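Local structure of secreted protein ASP-2 (Necator americanus, 1U53) at residues R28-V31 with Q35-D38; E179-S182 with N186-K189. The protein is a secreted pathogenesis-related-1 protein of the CAP superfamily and a vaccine antigen against human hookworm infection, its molecular activity still open. All coordinates share one frame; numbering follows the deposited sequence.

How the interactions relate
Both contacts join stretches only a few residues apart in sequence, and each secures the chain where it turns. Interaction 1 comes first and closes the end of helix 14-32 in the CAP domain; interaction 2 follows the last long strand, 157-164, and joins a turn at 179-182 to strand 187-188 of the small antiparallel sheet (with 193-194) in the cysteine-rich C-terminal tail. Their centres lie 15 Å apart on the same side of the molecule, with nearest atoms about 7 Å apart and no direct touch. K191 relates them: its carbonyl takes a bond from S29 OG, while its ammonium pairs with D188. P180 also packs on L33, just past the helix end, which places the tail against the CAP domain.

Interaction 1 of 2, residues R28-V31 with Q35-D38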
loop_
_atom_site.group_PDB
_atom_site.type_symbol
_atom_site.label_atom_id
_atom_site.label_comp_id
_atom_site.label_asym_id
_atom_site.label_seq_id
_atom_site.Cartn_x
_atom_site.Cartn_y
_atom_site.Cartn_z
ATOM N N ARG A 28 5.208 -0.226 -6.444
ATOM C CA ARG A 28 5.948 1.053 -6.289
ATOM C C ARG A 28 6.996 1.196 -7.371
ATOM O O ARG A 28 7.208 2.296 -7.915
ATOM C CB ARG A 28 6.573 1.121 -4.882
ATOM C CG ARG A 28 5.474 1.325 -3.880
ATOM C CD ARG A 28 5.941 1.086 -2.425
ATOM N NE ARG A 28 6.845 2.142 -1.914
ATOM C CZ ARG A 28 6.438 3.270 -1.316
ATOM N NH1 ARG A 28 5.139 3.562 -1.171
ATOM N NH2 ARG A 28 7.349 4.130 -0.880
ATOM N N SER A 29 7.692 0.087 -7.659
ATOM C CA SER A 29 8.770 0.153 -8.645
ATOM C C SER A 29 8.198 0.421 -10.032
ATOM O O SER A 29 8.687 1.289 -10.753
ATOM C CB SER A 29 9.624 -1.150 -8.645
ATOM O OG SER A 29 10.463 -1.242 -9.815
ATOM N N SER A 30 7.143 -0.298 -10.399
ATOM C CA SER A 30 6.485 -0.010 -11.698
ATOM C C SER A 30 6.097 1.454 -11.852
ATOM O O SER A 30 6.320 2.048 -12.891
ATOM C CB SER A 30 5.257 -0.889 -11.920
ATOM O OG SER A 30 4.096 -0.475 -11.204
ATOM N N VAL A 31 5.490 2.042 -10.825
ATOM C CA VAL A 31 5.120 3.448 -10.901
ATOM C C VAL A 31 6.391 4.296 -11.057
ATOM O O VAL A 31 6.462 5.162 -11.929
ATOM C CB VAL A 31 4.338 3.873 -9.627
ATOM C CG1 VAL A 31 4.232 5.411 -9.539
ATOM C CG2 VAL A 31 3.010 3.160 -9.610
ATOM N N GLN A 35 6.163 2.925 -15.659
ATOM C CA GLN A 35 5.628 1.773 -16.385
ATOM C C GLN A 35 4.160 1.498 -16.051
ATOM O O GLN A 35 3.575 0.568 -16.583
ATOM C CB GLN A 35 6.414 0.522 -16.004
ATOM C CG GLN A 35 7.886 0.594 -16.379
ATOM C CD GLN A 35 8.591 -0.688 -16.031
ATOM O OE1 GLN A 35 8.045 -1.510 -15.334
ATOM N NE2 GLN A 35 9.810 -0.844 -16.478
ATOM N N ALA A 36 3.555 2.316 -15.185
ATOM C CA ALA A 36 2.172 2.059 -14.740
ATOM C C ALA A 36 1.125 2.855 -15.474
ATOM O O ALA A 36 1.137 4.100 -15.407
ATOM C CB ALA A 36 2.033 2.346 -13.201
ATOM N N LYS A 37 0.189 2.170 -16.146
ATOM C CA LYS A 37 -0.868 2.869 -16.885
ATOM C C LYS A 37 -1.757 3.677 -15.965
ATOM O O LYS A 37 -2.158 3.208 -14.890
ATOM C CB LYS A 37 -1.714 1.860 -17.673
ATOM C CG LYS A 37 -2.647 2.552 -18.663
ATOM C CD LYS A 37 -1.816 3.327 -19.701
ATOM C CE LYS A 37 -2.678 4.064 -20.749
ATOM N NZ LYS A 37 -3.451 5.222 -20.235
ATOM N N ASP A 38 -2.097 4.902 -16.385
ATOM C CA ASP A 38 -2.947 5.767 -15.597
ATOM C C ASP A 38 -4.247 5.969 -16.397
ATOM O O ASP A 38 -4.196 6.258 -17.613
ATOM C CB ASP A 38 -2.184 7.095 -15.437
ATOM C CG ASP A 38 -2.871 8.096 -14.533
ATOM O OD1 ASP A 38 -4.103 8.048 -14.378
ATOM O OD2 ASP A 38 -2.150 8.965 -13.999
HETATM O O HOH W 1 4.544 4.844 -13.904
#
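S30 and Q35 meet through their backbones, where helix 14-32 ends and the chain doubles back. Q35 N donates to S30 O across 2.9 Å, with an N-H...O angle of 157°. A bond from a residue five places on has the 6→1 pattern of, and is consistent with, a Schellman-type helix end, and this case illustrates how a departing loop can satisfy a carbonyl that the last helical turn exposes. A water reaches the next carbonyl: it donates to V31 O at 2.8 Å and accepts from A36 N at 3.0 Å, so it carries the connection one residue further along both segments.

Beneath these polar links sits a small apolar contact. The CB of A36 points at the helix and lies 3.8 Å from V31 CG2, the branch of the valine that stands beside its own backbone N. The same methyl also comes within 4.0 Å of S30 OG. That hydroxyl is turned back over its own helix, between the backbone N and the carbonyl carbon (chi1 78°), where it bonds to L27 O. At the outer side, Q35 CB rests 3.5 Å from S30 O, and, with the chain extended beyond CG, Q35 OE1 is still 4.5 Å from S30 CB.

Further out, F109 of helix 97-109 packs on S30, V31 and A36, while L112 of helix 111-115 also touches A36. The apolar seam thus fastens the helix end and the following loop to neighbouring helices of the CAP domain. Beyond A36 polar groups hold the loop, both within itself and to 117-118: K37 NZ donates to D38 O at 2.9 Å and to G42 O, and the D38 carboxylate receives A40 N and V117 N at OD1 and G118 N at OD2.

Interaction 2 of 2, residues E179-S182 with N186-K189; sequences EPCS and NCDK
E179 O receives the backbone N of S182 at 3.0 Å, closing a type II beta turn whose third residue, C181, is carried towards C187 and its disulfide. S182 OG also lies against the same oxygen, but so closely in the model that its details are doubtful. The turn is a good example of backbone shape setting up a crosslink. P180 suits the second position, and C181 takes the third with a left-handed backbone (phi 64°), which glycine more often adopts.

C181 SG and C187 SG are joined at 2.0 Å. The C-S-S-C torsion of 87° is close to the relaxed right angle, and C181 CB stands 3.6 Å from C187 CB. The half-cystines reach the bond differently: C181 sends SG out beside its backbone N, whereas C187 has SG anti to its N (chi1 172°) and beside its carbonyl carbon. No hydrogen bond joins the segments. C181 is buried and gives up more surface than C187. The K189 chain, bent at chi2, brings its NZ to 4.0 Å from C181 CB.

C187 begins the short strand 187-188, which pairs antiparallel with 193-194. Since C184, within the loop spanned by this bridge, is tied to C194 on that partner strand, the two disulfides interleave and knit together a small C-terminal cysteine-rich module, probably comparable to the hinge of other CAP proteins. Backbone bonds of N186 with S195 extend the strand pairing. Next to C187 in the strand, D188 OD2 forms a salt bridge with K191 NZ.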
loop_
_atom_site.group_PDB
_atom_site.type_symbol
_atom_site.label_atom_id
_atom_site.label_comp_id
_atom_site.label_asym_id
_atom_site.label_seq_id
_atom_site.Cartn_x
_atom_site.Cartn_y
_atom_site.Cartn_z
ATOM N N GLU A 179 13.377 11.606 -12.781
ATOM C CA GLU A 179 13.955 10.332 -13.232
ATOM C C GLU A 179 14.215 9.442 -12.039
ATOM O O GLU A 179 14.613 9.935 -11.009
ATOM C CB GLU A 179 15.264 10.565 -13.999
ATOM C CG GLU A 179 15.063 11.106 -15.399
ATOM C CD GLU A 179 14.257 10.149 -16.283
ATOM O OE1 GLU A 179 14.372 8.918 -16.107
ATOM O OE2 GLU A 179 13.496 10.638 -17.141
ATOM N N PRO A 180 13.937 8.123 -12.167
ATOM C CA PRO A 180 14.103 7.178 -11.066
ATOM C C PRO A 180 15.474 7.319 -10.436
ATOM O O PRO A 180 16.467 7.442 -11.172
ATOM C CB PRO A 180 13.972 5.804 -11.732
ATOM C CG PRO A 180 13.341 6.015 -13.011
ATOM C CD PRO A 180 13.405 7.482 -13.383
ATOM N N CYS A 181 15.501 7.342 -9.105
ATOM C CA CYS A 181 16.701 7.472 -8.280
ATOM C C CYS A 181 17.489 8.788 -8.398
ATOM O O CYS A 181 18.568 8.935 -7.794
ATOM C CB CYS A 181 17.653 6.302 -8.497
ATOM S SG CYS A 181 17.198 4.743 -7.635
ATOM N N SER A 182 16.946 9.743 -9.145
ATOM C CA SER A 182 17.650 11.004 -9.369
ATOM C C SER A 182 17.753 11.855 -8.125
ATOM O O SER A 182 18.589 12.774 -8.079
ATOM C CB SER A 182 17.017 11.796 -10.498
ATOM O OG SER A 182 15.653 12.067 -10.235
ATOM N N ASN A 186 21.053 6.201 -2.272
ATOM C CA ASN A 186 21.121 4.759 -1.993
ATOM C C ASN A 186 20.087 4.077 -2.876
ATOM O O ASN A 186 19.047 3.660 -2.387
ATOM C CB ASN A 186 20.799 4.451 -0.515
ATOM C CG ASN A 186 21.785 5.098 0.472
ATOM O OD1 ASN A 186 23.003 5.019 0.318
ATOM N ND2 ASN A 186 21.238 5.689 1.526
ATOM N N CYS A 187 20.398 3.952 -4.164
ATOM C CA CYS A 187 19.486 3.525 -5.212
ATOM C C CYS A 187 19.567 2.067 -5.628
ATOM O O CYS A 187 20.652 1.546 -5.906
ATOM C CB CYS A 187 19.818 4.318 -6.465
ATOM S SG CYS A 187 18.951 3.744 -7.863
ATOM N N ASP A 188 18.392 1.434 -5.721
ATOM C CA ASP A 188 18.242 0.077 -6.264
ATOM C C ASP A 188 17.984 0.352 -7.743
ATOM O O ASP A 188 16.889 0.778 -8.169
ATOM C CB ASP A 188 17.087 -0.633 -5.533
ATOM C CG ASP A 188 16.889 -2.106 -5.955
ATOM O OD1 ASP A 188 17.327 -2.506 -7.040
ATOM O OD2 ASP A 188 16.230 -2.844 -5.186
ATOM N N LYS A 189 19.040 0.226 -8.531
ATOM C CA LYS A 189 18.991 0.722 -9.889
ATOM C C LYS A 189 18.051 -0.095 -10.762
ATOM O O LYS A 189 17.412 0.435 -11.651
ATOM C CB LYS A 189 20.393 0.712 -10.489
ATOM C CG LYS A 189 21.240 1.844 -9.963
ATOM C CD LYS A 189 20.554 3.191 -10.233
ATOM C CE LYS A 189 21.563 4.346 -10.163
ATOM N NZ LYS A 189 21.006 5.660 -10.602
#